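Local coordinates for protein polyporopepsin (PDB 1WKR) that cleaves peptide bonds with broad specificity and clots milk, as a pepsin-like aspartic endopeptidase of fungal origin, at residues I191-I203 with Y250-G262. Numbering follows the deposited sequence.
Sequences INQSIRYGSSTSI and YANLQSLFFTIGG. Unlike the reference sequence in segment 191-203: Ser194 (reference Thr).
Arg196 and Phe257 form a hydrogen-bonded antiparallel pair, Arg196 N reaching Phe257 O at 2.9 Å while Phe257 N returns to Arg196 O. Ser194 and Thr259 pair in the same way, though the bond from Ser194 N to Thr259 O is the longer of their two, joining strands 191-197 and 256-260. Past the strand end, Gly198 N points almost straight at Ser255 O (2.9 Å), and the hydroxyl of Tyr197 accepts the backbone N-H of Gln254 at 2.9 Å in a nearly linear bond. Water continues the ladder at its other end, bridging Asn192 O to Gly261 N.

On the face carrying Ser194, Arg196, Phe257 and Thr259, the guanidinium of Arg196 lies flat on the Phe257 ring, planes 12° apart, with NH2 3.4 Å from CG of Phe257, toward the ring's rim. A water linking NH1 to Thr259 OG1 and a weak bond from NE to Gly198 O help set the guanidinium's rotation. Ser255 CB sits over the rim of the opposite ring face.

The face of Ile195, Tyr197, Leu256 and Phe258 is mainly apolar. Ile195 sets CG2 over the centre of the Phe258 ring, while the Gln193 amide, bonded to Asn308, meets that ring at its edge. A chi1 of 176° swings the Tyr197 ring out toward Gln254, whose CB lies over one ring face; Tyr197 CD1 is 3.9 Å from Leu256 CD2, at the ring edge. Helix 222-232 packs against Tyr197 and Leu256.

In the Asp212 lobe of this pepsin-like fold, the contact thus joins two inner strands, each with a further strand beside it: guanidinium-on-ring stacking and water on one face, aliphatic-aromatic packing against a helix on the other.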
loop_
_atom_site.group_PDB
_atom_site.type_symbol
_atom_site.label_atom_id
_atom_site.label_comp_id
_atom_site.label_asym_id
_atom_site.label_seq_id
_atom_site.Cartn_x
_atom_site.Cartn_y
_atom_site.Cartn_z
ATOM N N ILE A 191 -5.476 -11.423 3.140
ATOM C CA ILE A 191 -6.054 -12.429 2.272
ATOM C C ILE A 191 -5.227 -13.718 2.370
ATOM O O ILE A 191 -4.103 -13.711 2.861
ATOM C CB ILE A 191 -6.114 -11.966 0.777
ATOM C CG1 ILE A 191 -4.701 -11.777 0.199
ATOM C CG2 ILE A 191 -6.905 -10.643 0.663
ATOM C CD1 ILE A 191 -4.685 -11.509 -1.282
ATOM N N ASN A 192 -5.798 -14.804 1.865
ATOM C CA ASN A 192 -5.067 -16.011 1.616
ATOM C C ASN A 192 -4.640 -16.105 0.169
ATOM O O ASN A 192 -5.442 -15.759 -0.712
ATOM C CB ASN A 192 -5.947 -17.223 2.000
ATOM C CG ASN A 192 -6.377 -17.144 3.455
ATOM O OD1 ASN A 192 -7.669 -17.332 3.701
ATOM N ND2 ASN A 192 -5.586 -16.861 4.338
ATOM N N GLN A 193 -3.406 -16.558 -0.093
ATOM C CA GLN A 193 -2.994 -16.775 -1.481
ATOM C C GLN A 193 -1.904 -17.832 -1.502
ATOM O O GLN A 193 -1.299 -18.118 -0.452
ATOM C CB GLN A 193 -2.470 -15.468 -2.138
ATOM C CG GLN A 193 -1.034 -15.154 -1.796
ATOM C CD GLN A 193 -0.608 -13.770 -2.303
ATOM O OE1 GLN A 193 -1.395 -13.048 -2.915
ATOM N NE2 GLN A 193 0.653 -13.429 -2.064
ATOM N N SER A 194 -1.580 -18.338 -2.684
ATOM C CA SER A 194 -0.364 -19.072 -2.930
ATOM C C SER A 194 0.387 -18.414 -4.073
ATOM O O SER A 194 -0.185 -17.639 -4.837
ATOM C CB SER A 194 -0.656 -20.539 -3.244
ATOM O OG SER A 194 -1.246 -20.603 -4.532
ATOM N N ILE A 195 1.669 -18.757 -4.199
ATOM C CA ILE A 195 2.537 -18.242 -5.234
ATOM C C ILE A 195 3.337 -19.382 -5.841
ATOM O O ILE A 195 3.951 -20.184 -5.093
ATOM C CB ILE A 195 3.525 -17.146 -4.689
ATOM C CG1 ILE A 195 2.794 -16.081 -3.841
ATOM C CG2 ILE A 195 4.249 -16.485 -5.880
ATOM C CD1 ILE A 195 3.809 -15.080 -3.217
ATOM N N ARG A 196 3.377 -19.441 -7.146
ATOM C CA ARG A 196 4.270 -20.371 -7.873
ATOM C C ARG A 196 5.067 -19.610 -8.870
ATOM O O ARG A 196 4.702 -18.509 -9.342
ATOM C CB ARG A 196 3.464 -21.497 -8.503
ATOM C CG ARG A 196 2.886 -21.260 -9.601
ATOM C CD ARG A 196 2.473 -22.664 -10.514
ATOM N NE ARG A 196 1.860 -22.102 -11.708
ATOM C CZ ARG A 196 0.670 -21.687 -11.798
ATOM N NH1 ARG A 196 -0.123 -21.783 -10.671
ATOM N NH2 ARG A 196 0.078 -21.175 -12.797
ATOM N N TYR A 197 6.206 -20.157 -9.263
ATOM C CA TYR A 197 7.125 -19.561 -10.254
ATOM C C TYR A 197 7.077 -20.454 -11.495
ATOM O O TYR A 197 7.324 -21.652 -11.398
ATOM C CB TYR A 197 8.535 -19.512 -9.676
ATOM C CG TYR A 197 9.570 -19.007 -10.656
ATOM C CD1 TYR A 197 9.673 -17.636 -10.917
ATOM C CD2 TYR A 197 10.396 -19.883 -11.333
ATOM C CE1 TYR A 197 10.623 -17.158 -11.832
ATOM C CE2 TYR A 197 11.386 -19.398 -12.256
ATOM C CZ TYR A 197 11.483 -18.053 -12.422
ATOM O OH TYR A 197 12.376 -17.496 -13.313
ATOM N N GLY A 198 6.742 -19.887 -12.638
ATOM C CA GLY A 198 6.604 -20.698 -13.862
ATOM C C GLY A 198 5.515 -21.713 -13.666
ATOM O O GLY A 198 4.589 -21.604 -12.863
ATOM N N SER A 199 5.657 -22.850 -14.379
ATOM C CA SER A 199 4.617 -23.870 -14.373
ATOM C C SER A 199 4.742 -24.848 -13.264
ATOM O O SER A 199 3.743 -25.534 -12.970
ATOM C CB SER A 199 4.604 -24.651 -15.723
ATOM O OG SER A 199 4.061 -23.612 -16.715
ATOM N N SER A 200 5.930 -25.006 -12.638
ATOM C CA SER A 200 6.213 -26.211 -11.861
ATOM C C SER A 200 6.951 -25.952 -10.592
ATOM O O SER A 200 7.453 -26.924 -9.962
ATOM C CB SER A 200 6.999 -27.260 -12.641
ATOM O OG SER A 200 8.262 -26.809 -12.986
ATOM N N THR A 201 7.104 -24.738 -10.099
ATOM C CA THR A 201 7.958 -24.428 -8.920
ATOM C C THR A 201 7.150 -23.744 -7.878
ATOM O O THR A 201 6.838 -22.536 -7.986
ATOM C CB THR A 201 9.174 -23.606 -9.310
ATOM O OG1 THR A 201 9.887 -24.342 -10.371
ATOM C CG2 THR A 201 10.133 -23.410 -8.187
ATOM N N SER A 202 6.847 -24.382 -6.759
ATOM C CA SER A 202 6.160 -23.689 -5.667
ATOM C C SER A 202 7.082 -22.683 -5.013
ATOM O O SER A 202 8.273 -22.944 -4.822
ATOM C CB SER A 202 5.677 -24.751 -4.602
ATOM O OG SER A 202 4.982 -24.031 -3.558
ATOM N N ILE A 203 6.600 -21.533 -4.719
ATOM C CA ILE A 203 7.315 -20.476 -3.988
ATOM C C ILE A 203 6.749 -20.330 -2.563
ATOM O O ILE A 203 7.487 -20.370 -1.610
ATOM C CB ILE A 203 7.303 -19.176 -4.784
ATOM C CG1 ILE A 203 8.007 -19.315 -6.124
ATOM C CG2 ILE A 203 7.904 -18.037 -3.915
ATOM C CD1 ILE A 203 9.531 -19.656 -6.002
ATOM N N TYR A 250 17.623 -12.570 -16.657
ATOM C CA TYR A 250 16.387 -11.803 -16.925
ATOM C C TYR A 250 15.676 -12.344 -18.153
ATOM O O TYR A 250 14.471 -12.525 -18.144
ATOM C CB TYR A 250 16.657 -10.319 -17.054
ATOM C CG TYR A 250 15.367 -9.576 -17.391
ATOM C CD1 TYR A 250 14.301 -9.511 -16.472
ATOM C CD2 TYR A 250 15.146 -9.019 -18.654
ATOM C CE1 TYR A 250 13.089 -8.928 -16.776
ATOM C CE2 TYR A 250 13.940 -8.396 -18.973
ATOM C CZ TYR A 250 12.915 -8.378 -18.010
ATOM O OH TYR A 250 11.728 -7.796 -18.337
ATOM N N ALA A 251 16.465 -12.675 -19.204
ATOM C CA ALA A 251 15.828 -13.239 -20.401
ATOM C C ALA A 251 15.056 -14.511 -20.101
ATOM O O ALA A 251 14.035 -14.800 -20.681
ATOM C CB ALA A 251 16.862 -13.490 -21.461
ATOM N N ASN A 252 15.540 -15.306 -19.134
ATOM C CA ASN A 252 14.929 -16.545 -18.691
ATOM C C ASN A 252 13.973 -16.424 -17.551
ATOM O O ASN A 252 13.397 -17.429 -17.077
ATOM C CB ASN A 252 16.049 -17.554 -18.340
ATOM C CG ASN A 252 16.712 -18.084 -19.579
ATOM O OD1 ASN A 252 16.071 -18.575 -20.491
ATOM N ND2 ASN A 252 18.003 -17.880 -19.619
ATOM N N LEU A 253 13.754 -15.223 -17.030
ATOM C CA LEU A 253 12.851 -15.015 -15.881
ATOM C C LEU A 253 11.424 -15.355 -16.240
ATOM O O LEU A 253 10.905 -14.846 -17.239
ATOM C CB LEU A 253 12.979 -13.573 -15.397
ATOM C CG LEU A 253 12.181 -13.210 -14.118
ATOM C CD1 LEU A 253 12.598 -14.011 -12.910
ATOM C CD2 LEU A 253 12.293 -11.707 -13.821
ATOM N N GLN A 254 10.810 -16.219 -15.458
ATOM C CA GLN A 254 9.392 -16.599 -15.666
ATOM C C GLN A 254 8.468 -15.755 -14.794
ATOM O O GLN A 254 8.916 -15.094 -13.843
ATOM C CB GLN A 254 9.231 -18.090 -15.321
ATOM C CG GLN A 254 10.254 -19.119 -15.819
ATOM C CD GLN A 254 9.986 -19.133 -17.201
ATOM O OE1 GLN A 254 8.981 -19.732 -17.784
ATOM N NE2 GLN A 254 10.932 -18.704 -18.005
ATOM N N SER A 255 7.171 -15.816 -15.115
ATOM C CA SER A 255 6.160 -15.161 -14.282
ATOM C C SER A 255 6.028 -15.781 -12.928
ATOM O O SER A 255 6.276 -16.999 -12.745
ATOM C CB SER A 255 4.811 -15.167 -14.957
ATOM O OG SER A 255 4.887 -14.399 -16.168
ATOM N N LEU A 256 5.619 -14.990 -11.961
ATOM C CA LEU A 256 5.065 -15.486 -10.720
ATOM C C LEU A 256 3.553 -15.528 -10.835
ATOM O O LEU A 256 2.917 -14.568 -11.332
ATOM C CB LEU A 256 5.416 -14.594 -9.541
ATOM C CG LEU A 256 6.826 -14.641 -9.074
ATOM C CD1 LEU A 256 7.196 -13.481 -8.126
ATOM C CD2 LEU A 256 7.153 -15.985 -8.377
ATOM N N PHE A 257 2.963 -16.636 -10.453
ATOM C CA PHE A 257 1.507 -16.819 -10.546
ATOM C C PHE A 257 0.932 -16.830 -9.163
ATOM O O PHE A 257 1.313 -17.732 -8.355
ATOM C CB PHE A 257 1.173 -18.116 -11.303
ATOM C CG PHE A 257 1.664 -18.117 -12.739
ATOM C CD1 PHE A 257 0.869 -17.622 -13.746
ATOM C CD2 PHE A 257 2.902 -18.655 -13.087
ATOM C CE1 PHE A 257 1.281 -17.667 -15.068
ATOM C CE2 PHE A 257 3.320 -18.659 -14.430
ATOM C CZ PHE A 257 2.474 -18.161 -15.408
ATOM N N PHE A 258 0.076 -15.893 -8.857
ATOM C CA PHE A 258 -0.564 -15.764 -7.521
ATOM C C PHE A 258 -1.968 -16.342 -7.681
ATOM O O PHE A 258 -2.751 -15.928 -8.537
ATOM C CB PHE A 258 -0.694 -14.277 -7.167
ATOM C CG PHE A 258 0.649 -13.637 -6.855
ATOM C CD1 PHE A 258 1.594 -13.361 -7.863
ATOM C CD2 PHE A 258 0.942 -13.211 -5.563
ATOM C CE1 PHE A 258 2.790 -12.757 -7.556
ATOM C CE2 PHE A 258 2.138 -12.614 -5.266
ATOM C CZ PHE A 258 3.083 -12.384 -6.271
ATOM N N THR A 259 -2.323 -17.264 -6.812
ATOM C CA THR A 259 -3.701 -17.821 -6.796
ATOM C C THR A 259 -4.434 -17.146 -5.672
ATOM O O THR A 259 -4.067 -17.286 -4.513
ATOM C CB THR A 259 -3.699 -19.303 -6.602
ATOM O OG1 THR A 259 -2.961 -19.944 -7.675
ATOM C CG2 THR A 259 -5.144 -19.878 -6.605
ATOM N N ILE A 260 -5.473 -16.378 -6.061
ATOM C CA ILE A 260 -6.273 -15.562 -5.095
ATOM C C ILE A 260 -7.717 -15.684 -5.503
ATOM O O ILE A 260 -8.094 -15.467 -6.658
ATOM C CB ILE A 260 -5.862 -14.069 -5.192
ATOM C CG1 ILE A 260 -4.378 -13.887 -4.898
ATOM C CG2 ILE A 260 -6.754 -13.239 -4.268
ATOM C CD1 ILE A 260 -3.856 -12.478 -5.217
ATOM N N GLY A 261 -8.589 -16.075 -4.557
ATOM C CA GLY A 261 -10.009 -16.158 -4.864
ATOM C C GLY A 261 -10.346 -17.168 -5.958
ATOM O O GLY A 261 -11.358 -16.958 -6.642
ATOM N N GLY A 262 -9.503 -18.184 -6.139
ATOM C CA GLY A 262 -9.747 -19.202 -7.169
ATOM C C GLY A 262 -9.268 -18.782 -8.531
ATOM O O GLY A 262 -9.467 -19.562 -9.513
HETATM O O HOH W 1 -7.674 -16.616 -1.910
HETATM O O HOH W 2 -0.180 -19.902 -7.341
HETATM O O HOH W 3 -2.275 -20.028 -10.366
#